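Local coordinates for protein SusD homolog (Bacteroides thetaiotaomicron, PDB 3SGH) that probably binds glycans at the cell surface as a SusD-like outer-membrane lipoprotein, as in the starch-binding SusD of the same organism, at residues S226-N232 with P313-A319; Q120-T126 with Y137-V143; Y363-A367 with T394-E398. One frame throughout, in Å; residues are numbered along the deposited sequence. Where two conformers were deposited one is given.

From the N terminus, contact 2 comes first. It closes a short loop, with ten residues between its segments, in the connection from helix 100-120 to helix 140-162. Contact 1 follows. It pairs strand 227-229 with strand 314-317 and closes a loop with 80 residues between its segments; helix 319-331 follows the second strand. Contact 3 is last. It joins helix 360-364 to the stretch before helix 403-417, closing a loop whose 26 intervening residues include no helix or strand. The three loops lie in series, so none nests in or crosses another. Contacts 2 and 3 sit on opposite sides of the chain's centre, their own centres about 41 Å apart. Contact 1 lies nearer the middle.

Contact 1: residues S226-N232 with P313-A319; sequences SSYDTTN and PQPVMYA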
loop_
_atom_site.group_PDB
_atom_site.type_symbol
_atom_site.label_atom_id
_atom_site.label_comp_id
_atom_site.label_asym_id
_atom_site.label_seq_id
_atom_site.Cartn_x
_atom_site.Cartn_y
_atom_site.Cartn_z
ATOM N N SER A 226 -6.230 12.761 7.779
ATOM C CA SER A 226 -5.872 11.369 7.589
ATOM C C SER A 226 -7.054 10.460 7.848
ATOM O O SER A 226 -7.890 10.752 8.705
ATOM C CB SER A 226 -4.729 10.991 8.538
ATOM O OG SER A 226 -3.535 11.750 8.182
ATOM N N SER A 227 -7.104 9.345 7.129
ATOM C CA SER A 227 -8.180 8.371 7.256
ATOM C C SER A 227 -7.741 7.141 8.018
ATOM O O SER A 227 -6.729 6.480 7.633
ATOM C CB SER A 227 -8.646 7.910 5.868
ATOM O OG SER A 227 -9.653 6.924 6.002
ATOM N N TYR A 228 -8.532 6.825 9.042
ATOM C CA TYR A 228 -8.413 5.582 9.835
ATOM C C TYR A 228 -9.772 4.842 9.948
ATOM O O TYR A 228 -10.824 5.475 9.974
ATOM C CB TYR A 228 -7.996 5.893 11.231
ATOM C CG TYR A 228 -6.603 6.443 11.423
ATOM C CD1 TYR A 228 -6.366 7.801 11.288
ATOM C CD2 TYR A 228 -5.561 5.628 11.829
ATOM C CE1 TYR A 228 -5.087 8.334 11.479
ATOM C CE2 TYR A 228 -4.297 6.161 12.098
ATOM C CZ TYR A 228 -4.072 7.514 11.905
ATOM O OH TYR A 228 -2.832 8.061 12.132
ATOM N N ASP A 229 -9.737 3.515 10.017
ATOM C CA ASP A 229 -10.968 2.732 10.198
ATOM C C ASP A 229 -11.204 2.732 11.706
ATOM O O ASP A 229 -10.722 1.872 12.428
ATOM C CB ASP A 229 -10.816 1.322 9.607
ATOM C CG ASP A 229 -12.134 0.548 9.560
ATOM O OD1 ASP A 229 -13.045 0.870 10.380
ATOM O OD2 ASP A 229 -12.219 -0.380 8.748
ATOM N N THR A 230 -11.885 3.757 12.184
ATOM C CA THR A 230 -11.877 4.041 13.613
ATOM C C THR A 230 -12.527 2.958 14.470
ATOM O O THR A 230 -12.220 2.870 15.686
ATOM C CB THR A 230 -12.528 5.402 13.966
ATOM O OG1 THR A 230 -13.924 5.351 13.698
ATOM C CG2 THR A 230 -11.836 6.594 13.197
ATOM N N THR A 231 -13.449 2.201 13.882
ATOM C CA THR A 231 -14.118 1.095 14.596
ATOM C C THR A 231 -13.525 -0.267 14.244
ATOM O O THR A 231 -14.053 -1.295 14.647
ATOM C CB THR A 231 -15.574 1.100 14.246
ATOM O OG1 THR A 231 -15.714 0.947 12.838
ATOM C CG2 THR A 231 -16.256 2.442 14.708
ATOM N N ASN A 232 -12.460 -0.262 13.432
ATOM C CA ASN A 232 -11.924 -1.476 12.850
ATOM C C ASN A 232 -13.067 -2.358 12.286
ATOM O O ASN A 232 -13.202 -3.540 12.614
ATOM C CB ASN A 232 -11.109 -2.198 13.880
ATOM C CG ASN A 232 -9.765 -1.564 14.075
ATOM O OD1 ASN A 232 -9.039 -1.328 13.086
ATOM N ND2 ASN A 232 -9.395 -1.299 15.339
ATOM N N PRO A 313 -6.944 1.975 15.824
ATOM C CA PRO A 313 -7.618 1.869 14.523
ATOM C C PRO A 313 -6.619 1.620 13.394
ATOM O O PRO A 313 -5.570 2.293 13.326
ATOM C CB PRO A 313 -8.284 3.255 14.361
ATOM C CG PRO A 313 -7.371 4.212 15.090
ATOM C CD PRO A 313 -6.885 3.364 16.312
ATOM N N GLN A 314 -6.939 0.705 12.485
ATOM C CA GLN A 314 -6.090 0.510 11.321
ATOM C C GLN A 314 -6.137 1.723 10.393
ATOM O O GLN A 314 -7.218 2.264 10.128
ATOM C CB GLN A 314 -6.428 -0.790 10.589
ATOM C CG GLN A 314 -5.994 -1.996 11.450
ATOM C CD GLN A 314 -6.122 -3.346 10.783
ATOM O OE1 GLN A 314 -6.161 -4.356 11.491
ATOM N NE2 GLN A 314 -6.146 -3.392 9.433
ATOM N N PRO A 315 -4.963 2.172 9.910
ATOM C CA PRO A 315 -4.848 3.324 9.004
ATOM C C PRO A 315 -5.228 3.015 7.564
ATOM O O PRO A 315 -5.101 1.863 7.108
ATOM C CB PRO A 315 -3.372 3.679 9.053
ATOM C CG PRO A 315 -2.702 2.436 9.392
ATOM C CD PRO A 315 -3.624 1.657 10.291
ATOM N N VAL A 316 -5.721 4.028 6.859
ATOM C CA VAL A 316 -6.044 3.918 5.449
ATOM C C VAL A 316 -5.084 4.814 4.641
ATOM O O VAL A 316 -4.367 4.329 3.771
ATOM C CB VAL A 316 -7.478 4.274 5.136
ATOM C CG1 VAL A 316 -7.723 4.118 3.588
ATOM C CG2 VAL A 316 -8.472 3.415 5.990
HETATM N N MSE A 317 -5.039 6.109 4.940
HETATM C CA MSE A 317 -4.230 7.001 4.154
HETATM C C MSE A 317 -3.874 8.210 4.972
HETATM O O MSE A 317 -4.763 8.810 5.601
HETATM C CB MSE A 317 -5.019 7.417 2.913
HETATM C CG MSE A 317 -4.255 8.372 2.004
HETATM SE SE MSE A 317 -5.457 9.023 0.544
HETATM C CE MSE A 317 -5.429 7.430 -0.377
ATOM N N TYR A 318 -2.604 8.582 4.964
ATOM C CA TYR A 318 -2.101 9.662 5.791
ATOM C C TYR A 318 -1.894 10.944 5.025
ATOM O O TYR A 318 -1.523 10.927 3.852
ATOM C CB TYR A 318 -0.750 9.282 6.377
ATOM C CG TYR A 318 -0.702 8.093 7.312
ATOM C CD1 TYR A 318 -1.363 8.089 8.516
ATOM C CD2 TYR A 318 -0.010 6.970 6.972
ATOM C CE1 TYR A 318 -1.287 7.032 9.388
ATOM C CE2 TYR A 318 0.092 5.902 7.873
ATOM C CZ TYR A 318 -0.525 5.945 9.076
ATOM O OH TYR A 318 -0.392 4.849 9.929
ATOM N N ALA A 319 -2.082 12.075 5.715
ATOM C CA ALA A 319 -1.881 13.375 5.100
ATOM C C ALA A 319 -0.451 13.500 4.522
ATOM O O ALA A 319 -0.253 14.139 3.472
ATOM C CB ALA A 319 -2.189 14.513 6.089
#
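Y228 reaches across to P313, P315 and Y318. Y228 CB lies 3.9 Å from Q314 O. CG stands anti to the carbonyl carbon (chi1 -67°), and the ring extends over the neighbouring strand. CD2 meets the CA of P315 and the carbonyl O of P313, which sits at the ring edge. Y228 CE2 touches P315 CB at 4.0 Å. Y228 CZ packs on Y318 CE1 at 3.8 Å. The OH at the tip lies in the plane of the Y318 ring, at its edge, and is hydrogen-bonded to E354. The two rings form an offset edge-to-face pair, with the edge of Y318 toward the face of Y228 and the planes 74° apart. Beneath them runs a two-stranded antiparallel sheet with a classic beta bulge, in which V316 and M317 together stand opposite the single residue S227. S227 O therefore takes two bonds, from V316 N at 2.8 Å and from M317 N at 3.2 Å. S227 N returns a bond to M317 O. On the other face of the sheet, S227 OG packs against V316 CB, and F187 of helix 181-198 touches both side chains. A type I turn runs from D229 to N232. N232 OD1 accepts from Q314 N at 3.0 Å. At the opposite end, S226 OG accepts from A319 N at 2.9 Å and also bonds E354.

Contact 2: residues Q120-T126 with Y137-V143; sequences QGPIPYT and YDNEQTV
The Y137 ring carries P124 on one face. P124 CD stands 3.8 Å from the Y137 ring centroid, almost on the normal, in a CH-pi contact. P122 meets the ring at its edge, with CB in the ring plane and O near it. The Q120 amide also comes to the edge, its plane turned only 16° from that of the ring. Q120 NE2 is held by P122 O at 2.9 Å, and a water links it to Y137 OH, which also bonds E463. The Y125 ring has D138 OD2 at its edge, and V143 CG2 packs on Y125 CB at 3.6 Å. W77 of helix 75-84 touches Q120, P124 and Y137. The backbones join through D138 N, which gives a bond to I123 O from above the carbonyl plane. N139 is the N-cap of helix 140-162; its OD1 accepts from T142 N at 2.9 Å and from T142 OG1. D138 CG lies beside the backbone N (chi1 -68°), which brings the carboxylate round to T126. Both oxygens grip T126, each on its syn side. D138 OD2 takes T126 N at 2.9 Å, nearly straight at 169°. D138 OD1 takes the T126 OG1 hydroxyl in a short bond, 2.5 Å, and a water that also bonds Y125 N. Three donors thus fix this carboxylate's rotation and would be expected to stabilise its negative charge.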
loop_
_atom_site.group_PDB
_atom_site.type_symbol
_atom_site.label_atom_id
_atom_site.label_comp_id
_atom_site.label_asym_id
_atom_site.label_seq_id
_atom_site.Cartn_x
_atom_site.Cartn_y
_atom_site.Cartn_z
ATOM N N GLN A 120 -2.409 -7.674 -9.718
ATOM C CA GLN A 120 -2.442 -8.673 -10.775
ATOM C C GLN A 120 -2.471 -8.124 -12.190
ATOM O O GLN A 120 -2.180 -8.844 -13.128
ATOM C CB GLN A 120 -3.638 -9.628 -10.600
ATOM C CG GLN A 120 -4.979 -9.044 -10.832
ATOM C CD GLN A 120 -6.037 -10.127 -10.850
ATOM O OE1 GLN A 120 -6.185 -10.850 -9.883
ATOM N NE2 GLN A 120 -6.718 -10.289 -11.978
ATOM N N GLY A 121 -2.798 -6.851 -12.341
ATOM C CA GLY A 121 -2.879 -6.241 -13.663
ATOM C C GLY A 121 -4.302 -6.224 -14.193
ATOM O O GLY A 121 -5.197 -5.675 -13.528
ATOM N N PRO A 122 -4.539 -6.841 -15.377
ATOM C CA PRO A 122 -5.918 -6.835 -15.876
ATOM C C PRO A 122 -6.925 -7.375 -14.847
ATOM O O PRO A 122 -6.657 -8.351 -14.163
ATOM C CB PRO A 122 -5.859 -7.780 -17.084
ATOM C CG PRO A 122 -4.500 -7.709 -17.568
ATOM C CD PRO A 122 -3.633 -7.533 -16.313
ATOM N N ILE A 123 -8.087 -6.740 -14.787
ATOM C CA ILE A 123 -9.213 -7.240 -14.020
ATOM C C ILE A 123 -10.475 -6.932 -14.802
ATOM O O ILE A 123 -10.504 -5.993 -15.571
ATOM C CB ILE A 123 -9.310 -6.534 -12.648
ATOM C CG1 ILE A 123 -9.433 -5.012 -12.807
ATOM C CG2 ILE A 123 -8.136 -6.938 -11.673
ATOM C CD1 ILE A 123 -9.768 -4.250 -11.504
ATOM N N PRO A 124 -11.571 -7.646 -14.527
ATOM C CA PRO A 124 -12.862 -7.173 -15.028
ATOM C C PRO A 124 -13.287 -5.910 -14.285
ATOM O O PRO A 124 -13.098 -5.813 -13.052
ATOM C CB PRO A 124 -13.829 -8.336 -14.713
ATOM C CG PRO A 124 -13.012 -9.441 -14.181
ATOM C CD PRO A 124 -11.685 -8.877 -13.738
ATOM N N TYR A 125 -13.848 -4.954 -15.007
ATOM C CA TYR A 125 -14.271 -3.705 -14.401
ATOM C C TYR A 125 -15.387 -3.075 -15.251
ATOM O O TYR A 125 -16.561 -3.169 -14.862
ATOM C CB TYR A 125 -13.059 -2.779 -14.138
ATOM C CG TYR A 125 -13.400 -1.518 -13.364
ATOM C CD1 TYR A 125 -13.346 -1.492 -11.980
ATOM C CD2 TYR A 125 -13.813 -0.367 -14.032
ATOM C CE1 TYR A 125 -13.684 -0.350 -11.254
ATOM C CE2 TYR A 125 -14.169 0.799 -13.292
ATOM C CZ TYR A 125 -14.101 0.771 -11.905
ATOM O OH TYR A 125 -14.453 1.868 -11.173
ATOM N N THR A 126 -15.051 -2.548 -16.419
ATOM C CA THR A 126 -16.024 -1.846 -17.272
ATOM C C THR A 126 -17.156 -2.733 -17.749
ATOM O O THR A 126 -18.291 -2.270 -17.878
ATOM C CB THR A 126 -15.359 -1.190 -18.483
ATOM O OG1 THR A 126 -14.763 -2.187 -19.305
ATOM C CG2 THR A 126 -14.272 -0.215 -18.055
ATOM N N TYR A 137 -12.245 -9.234 -19.156
ATOM C CA TYR A 137 -11.227 -8.446 -18.460
ATOM C C TYR A 137 -10.979 -7.150 -19.219
ATOM O O TYR A 137 -10.986 -7.141 -20.430
ATOM C CB TYR A 137 -9.904 -9.222 -18.327
ATOM C CG TYR A 137 -9.879 -10.249 -17.189
ATOM C CD1 TYR A 137 -10.893 -11.213 -17.049
ATOM C CD2 TYR A 137 -8.855 -10.245 -16.237
ATOM C CE1 TYR A 137 -10.863 -12.148 -16.004
ATOM C CE2 TYR A 137 -8.834 -11.176 -15.203
ATOM C CZ TYR A 137 -9.846 -12.137 -15.107
ATOM O OH TYR A 137 -9.850 -13.066 -14.086
ATOM N N ASP A 138 -10.769 -6.054 -18.484
ATOM C CA ASP A 138 -10.171 -4.829 -19.063
ATOM C C ASP A 138 -8.633 -4.999 -19.079
ATOM O O ASP A 138 -8.041 -5.532 -18.121
ATOM C CB ASP A 138 -10.456 -3.605 -18.194
ATOM C CG ASP A 138 -11.934 -3.193 -18.175
ATOM O OD1 ASP A 138 -12.706 -3.633 -19.027
ATOM O OD2 ASP A 138 -12.299 -2.421 -17.259
ATOM N N ASN A 139 -7.965 -4.521 -20.124
ATOM C CA ASN A 139 -6.517 -4.420 -20.010
ATOM C C ASN A 139 -6.184 -3.292 -19.037
ATOM O O ASN A 139 -7.071 -2.560 -18.595
ATOM C CB ASN A 139 -5.842 -4.301 -21.374
ATOM C CG ASN A 139 -6.113 -2.995 -22.084
ATOM O OD1 ASN A 139 -6.558 -2.028 -21.505
ATOM N ND2 ASN A 139 -5.844 -2.980 -23.356
ATOM N N GLU A 140 -4.927 -3.202 -18.630
ATOM C CA GLU A 140 -4.576 -2.296 -17.565
ATOM C C GLU A 140 -4.815 -0.839 -17.970
ATOM O O GLU A 140 -5.395 -0.085 -17.209
ATOM C CB GLU A 140 -3.157 -2.543 -17.103
ATOM C CG GLU A 140 -3.001 -3.907 -16.379
ATOM C CD GLU A 140 -1.544 -4.304 -16.239
ATOM O OE1 GLU A 140 -0.920 -3.778 -15.297
ATOM O OE2 GLU A 140 -1.018 -5.117 -17.063
ATOM N N GLN A 141 -4.453 -0.437 -19.184
ATOM C CA GLN A 141 -4.787 0.933 -19.577
ATOM C C GLN A 141 -6.282 1.224 -19.388
ATOM O O GLN A 141 -6.665 2.283 -18.861
ATOM C CB GLN A 141 -4.333 1.262 -21.017
ATOM C CG GLN A 141 -4.648 2.680 -21.371
ATOM C CD GLN A 141 -4.500 2.937 -22.842
ATOM O OE1 GLN A 141 -5.022 2.180 -23.669
ATOM N NE2 GLN A 141 -3.798 4.000 -23.186
ATOM N N THR A 142 -7.124 0.282 -19.787
ATOM C CA THR A 142 -8.559 0.522 -19.802
ATOM C C THR A 142 -9.091 0.644 -18.402
ATOM O O THR A 142 -9.876 1.547 -18.110
ATOM C CB THR A 142 -9.292 -0.618 -20.578
ATOM O OG1 THR A 142 -8.908 -0.531 -21.969
ATOM C CG2 THR A 142 -10.795 -0.482 -20.465
ATOM N N VAL A 143 -8.664 -0.255 -17.516
ATOM C CA VAL A 143 -9.171 -0.197 -16.126
ATOM C C VAL A 143 -8.644 1.034 -15.390
ATOM O O VAL A 143 -9.392 1.667 -14.690
ATOM C CB VAL A 143 -8.963 -1.505 -15.305
ATOM C CG1 VAL A 143 -7.489 -1.841 -15.065
ATOM C CG2 VAL A 143 -9.726 -1.411 -14.014
HETATM O O HOH W 1 -7.898 -13.347 -11.728
HETATM O O HOH W 2 -14.231 -5.405 -17.873
#

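Contact 3: residues Y363-A367 with T394-E398; sequences YLADA and TIKWE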
loop_
_atom_site.group_PDB
_atom_site.type_symbol
_atom_site.label_atom_id
_atom_site.label_comp_id
_atom_site.label_asym_id
_atom_site.label_seq_id
_atom_site.Cartn_x
_atom_site.Cartn_y
_atom_site.Cartn_z
ATOM N N TYR A 363 16.038 16.225 12.904
ATOM C CA TYR A 363 16.046 15.133 11.929
ATOM C C TYR A 363 16.288 15.635 10.508
ATOM O O TYR A 363 17.081 15.063 9.753
ATOM C CB TYR A 363 14.689 14.390 11.983
ATOM C CG TYR A 363 14.607 13.114 11.191
ATOM C CD1 TYR A 363 15.157 11.932 11.681
ATOM C CD2 TYR A 363 13.967 13.062 9.959
ATOM C CE1 TYR A 363 15.082 10.760 10.942
ATOM C CE2 TYR A 363 13.866 11.901 9.249
ATOM C CZ TYR A 363 14.422 10.759 9.719
ATOM O OH TYR A 363 14.286 9.613 8.952
ATOM N N LEU A 364 15.591 16.698 10.120
ATOM C CA LEU A 364 15.666 17.206 8.772
ATOM C C LEU A 364 16.998 17.899 8.491
ATOM O O LEU A 364 17.283 18.237 7.322
ATOM C CB LEU A 364 14.511 18.188 8.503
ATOM C CG LEU A 364 13.154 17.521 8.204
ATOM C CD1 LEU A 364 11.999 18.543 8.196
ATOM C CD2 LEU A 364 13.221 16.829 6.866
ATOM N N ALA A 365 17.746 18.182 9.548
ATOM C CA ALA A 365 19.078 18.787 9.453
ATOM C C ALA A 365 20.180 17.723 9.386
ATOM O O ALA A 365 21.381 18.075 9.308
ATOM C CB ALA A 365 19.337 19.706 10.658
ATOM N N ASP A 366 19.807 16.448 9.413
ATOM C CA ASP A 366 20.789 15.364 9.428
ATOM C C ASP A 366 21.342 15.091 8.034
ATOM O O ASP A 366 20.673 14.503 7.189
ATOM C CB ASP A 366 20.183 14.091 10.026
ATOM C CG ASP A 366 21.198 12.980 10.200
ATOM O OD1 ASP A 366 22.182 12.902 9.436
ATOM O OD2 ASP A 366 20.985 12.119 11.093
ATOM N N ALA A 367 22.579 15.528 7.793
ATOM C CA ALA A 367 23.229 15.332 6.504
ATOM C C ALA A 367 24.181 14.115 6.456
ATOM O O ALA A 367 24.762 13.844 5.420
ATOM C CB ALA A 367 24.025 16.611 6.132
ATOM N N THR A 394 20.797 10.157 2.459
ATOM C CA THR A 394 20.726 10.882 3.703
ATOM C C THR A 394 19.433 11.677 3.778
ATOM O O THR A 394 18.727 11.822 2.791
ATOM C CB THR A 394 21.952 11.843 3.828
ATOM O OG1 THR A 394 21.988 12.716 2.694
ATOM C CG2 THR A 394 23.249 11.035 3.912
ATOM N N ILE A 395 19.125 12.220 4.952
ATOM C CA ILE A 395 17.837 12.870 5.179
ATOM C C ILE A 395 17.729 14.306 4.699
ATOM O O ILE A 395 16.773 14.672 3.999
ATOM C CB ILE A 395 17.498 12.865 6.683
ATOM C CG1 ILE A 395 17.456 11.415 7.250
ATOM C CG2 ILE A 395 16.145 13.637 6.962
ATOM C CD1 ILE A 395 17.761 11.355 8.743
ATOM N N LYS A 396 18.710 15.135 5.073
ATOM C CA LYS A 396 18.666 16.569 4.740
ATOM C C LYS A 396 18.541 16.779 3.244
ATOM O O LYS A 396 19.288 16.188 2.458
ATOM C CB LYS A 396 19.921 17.302 5.232
ATOM C CG LYS A 396 19.945 18.830 4.986
ATOM C CD LYS A 396 21.352 19.291 4.590
ATOM C CE LYS A 396 21.631 20.753 4.945
ATOM N NZ LYS A 396 20.559 21.710 4.510
ATOM N N TRP A 397 17.606 17.628 2.862
ATOM C CA TRP A 397 17.404 17.994 1.473
ATOM C C TRP A 397 18.633 18.709 0.914
ATOM O O TRP A 397 19.203 19.588 1.570
ATOM C CB TRP A 397 16.193 18.886 1.293
ATOM C CG TRP A 397 15.885 19.046 -0.152
ATOM C CD1 TRP A 397 16.262 20.071 -0.968
ATOM C CD2 TRP A 397 15.193 18.112 -0.975
ATOM N NE1 TRP A 397 15.826 19.835 -2.244
ATOM C CE2 TRP A 397 15.163 18.635 -2.269
ATOM C CE3 TRP A 397 14.572 16.885 -0.736
ATOM C CZ2 TRP A 397 14.560 17.972 -3.311
ATOM C CZ3 TRP A 397 13.976 16.239 -1.768
ATOM C CH2 TRP A 397 13.971 16.772 -3.038
ATOM N N GLU A 398 19.028 18.280 -0.279
ATOM C CA GLU A 398 20.159 18.845 -0.992
ATOM C C GLU A 398 19.694 19.360 -2.355
ATOM O O GLU A 398 19.365 18.571 -3.228
ATOM C CB GLU A 398 21.228 17.775 -1.158
ATOM C CG GLU A 398 21.631 17.104 0.157
ATOM C CD GLU A 398 22.856 16.235 0.037
ATOM O OE1 GLU A 398 22.867 15.366 -0.864
ATOM O OE2 GLU A 398 23.785 16.402 0.865
HETATM O O HOH W 3 15.827 18.895 5.028
HETATM O O HOH W 4 20.803 11.539 7.039
#
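The side chain of I395 reaches Y363 because CG1 leaves beside the backbone N (chi1 -58°) and CD1 continues outward (chi2 154°). Y363 CG is trans to its own N (chi1 -171°), which places the ring beside that methyl. I395 CD1 then lies over one face, 3.7 Å from the Y363 ring centroid and offset toward the rim, in a CH-pi contact. The other branch, I395 CG2, touches Y363 CE2 and comes 3.3 Å from Y363 O. D366 CB closes on I395 CD1 at 3.9 Å. Y363 OH bonds Q413 of helix 403-417, and Q413 also touches I395. Next to this apolar patch the backbones are tied. K396 N donates to D366 O at 3.0 Å, from above the carbonyl plane. K396 CA makes a CA-H...O contact with L364 O at 3.4 Å. One water bridges L364 O and W397 N. A second accepts from I395 N and lies close to D366 O. I395, packed on the Y363 ring and near L364, forms the apolar part, which needs no polar partner. The carbonyls of L364 and D366, where the chain leaves helix 360-364, instead find donors in water and in the loop backbone.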